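Local coordinates for protein haloacid dehalogenase-like hydrolase (Bacteroides thetaiotaomicron, PDB 2RAR) that probably acts as a magnesium-dependent phosphatase of the haloacid dehalogenase superfamily, at residues 44-49 and 66-71. The protein carries 1 engineered substitution. Numbering follows the deposited sequence.
Sequences GRPKAI and ITMNGA
Asn69 lays its carboxamide against Gly44, with OD1 and ND2 each 3.3 Å from Gly44 CA, so the amide straddles that carbon. CG lies anti to the carbonyl carbon and beside the backbone N (chi1 -61°), a setting that brings the amide against Gly44. A CB on Gly44 would lie about 3.1 Å from Asn69 OD1, a tight fit consistent with glycine here. Outside partners also fix the amide: ND2 donates to Gln149 and Asp180, OD1 accepts from Asn214. With an alanine here, Gly44 is likely to lose its cover, and Gln149 OE1, Asp180 OD2 and Asn214 ND2 their bonds to the amide, though Gln149 NE2 would still have Gly44 O. Beside it, Met68 N donates to Arg45 O at 3.0 Å, fairly straight (165° at the hydrogen) but from above the carbonyl plane. Met68 CG meets Pro46 CA at 3.5 Å and also CB, to which the chain, bent at chi3, returns CE. The looser side is at exposed Lys47, where a water bridges Lys47 N and Thr67 OG1, which also bonds Tyr72 O; Thr67 CB still touches Arg45 O (3.3 Å). Gly44 N hydrogen-bonds a bound oxido(dioxo)vanadium, consistent with a place at the active site of this HAD fold. The contact joins the loop after strand 38-42 to the end of parallel neighbour 64-67 and its following turn, while Val107 of strand 104-107 touches Pro46 and Met68, and Ile112 of strand 112-115 packs on Pro46.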
# COMPACT_ATOMS: atom_id res chain seq x y z
N GLY A 44 0.50 -0.80 -0.10
CA GLY A 44 1.21 -1.50 -1.17
C GLY A 44 1.90 -2.75 -0.57
O GLY A 44 2.22 -3.66 -1.35
N ARG A 45 2.07 -2.89 0.72
CA ARG A 45 2.70 -4.08 1.27
C ARG A 45 1.83 -5.32 1.26
O ARG A 45 0.59 -5.23 1.36
CB ARG A 45 2.99 -3.90 2.80
CG ARG A 45 4.01 -2.78 3.05
CD ARG A 45 4.19 -2.86 4.57
NE ARG A 45 5.04 -1.73 4.98
CZ ARG A 45 6.09 -1.78 5.79
NH1 ARG A 45 6.43 -2.94 6.34
NH2 ARG A 45 6.82 -0.64 5.91
N PRO A 46 2.40 -6.52 1.07
CA PRO A 46 1.64 -7.74 1.19
C PRO A 46 1.60 -8.02 2.73
O PRO A 46 2.42 -7.52 3.51
CB PRO A 46 2.49 -8.85 0.55
CG PRO A 46 3.86 -8.24 0.53
CD PRO A 46 3.71 -6.70 0.41
N LYS A 47 0.64 -8.81 3.15
CA LYS A 47 0.46 -9.15 4.57
C LYS A 47 1.74 -9.68 5.24
O LYS A 47 2.07 -9.32 6.35
CB LYS A 47 -0.70 -10.23 4.74
CG LYS A 47 -0.81 -10.88 6.04
CD LYS A 47 -1.99 -11.85 6.01
CE LYS A 47 -1.74 -12.90 7.14
NZ LYS A 47 -2.73 -14.06 7.06
N ALA A 48 2.57 -10.41 4.42
CA ALA A 48 3.76 -11.01 4.92
C ALA A 48 4.78 -10.00 5.46
O ALA A 48 5.61 -10.42 6.28
CB ALA A 48 4.40 -11.77 3.80
N ILE A 49 4.68 -8.73 5.07
CA ILE A 49 5.66 -7.81 5.57
C ILE A 49 4.96 -6.69 6.29
O ILE A 49 5.57 -5.64 6.46
CB ILE A 49 6.56 -7.27 4.44
CG1 ILE A 49 5.80 -6.49 3.36
CG2 ILE A 49 7.39 -8.45 3.79
CD1 ILE A 49 6.80 -5.79 2.34
N ILE A 66 -6.73 -3.90 2.70
CA ILE A 66 -6.44 -3.82 1.25
C ILE A 66 -4.93 -3.92 1.21
O ILE A 66 -4.25 -3.04 1.72
CB ILE A 66 -6.91 -2.48 0.66
CG1 ILE A 66 -8.46 -2.47 0.68
CG2 ILE A 66 -6.33 -2.25 -0.69
CD1 ILE A 66 -8.97 -0.98 0.65
N THR A 67 -4.45 -5.05 0.66
CA THR A 67 -2.96 -5.20 0.62
C THR A 67 -2.55 -5.36 -0.81
O THR A 67 -3.37 -5.50 -1.75
CB THR A 67 -2.44 -6.44 1.46
OG1 THR A 67 -2.88 -7.67 0.78
CG2 THR A 67 -3.06 -6.40 2.84
N MET A 68 -1.25 -5.24 -1.06
CA MET A 68 -0.74 -5.35 -2.44
C MET A 68 -1.46 -4.43 -3.38
O MET A 68 -1.86 -4.78 -4.50
CB MET A 68 -0.72 -6.83 -2.96
CG MET A 68 0.20 -7.62 -2.04
SD MET A 68 0.60 -9.23 -2.88
CE MET A 68 -0.20 -10.35 -1.80
N ASN A 69 -1.68 -3.19 -2.94
CA ASN A 69 -2.31 -2.16 -3.79
C ASN A 69 -3.69 -2.57 -4.30
O ASN A 69 -4.05 -2.08 -5.36
CB ASN A 69 -1.37 -1.72 -4.94
CG ASN A 69 -0.11 -1.14 -4.37
OD1 ASN A 69 -0.17 -0.05 -3.76
ND2 ASN A 69 1.01 -1.93 -4.42
N GLY A 70 -4.42 -3.38 -3.57
CA GLY A 70 -5.76 -3.74 -4.00
C GLY A 70 -5.79 -5.14 -4.62
O GLY A 70 -6.88 -5.70 -4.84
N ALA A 71 -4.61 -5.76 -4.85
CA ALA A 71 -4.67 -7.12 -5.42
C ALA A 71 -4.94 -8.22 -4.46
O ALA A 71 -5.03 -9.39 -4.81
CB ALA A 71 -3.28 -7.37 -6.25
O HOH W 1 -1.29 -9.75 1.34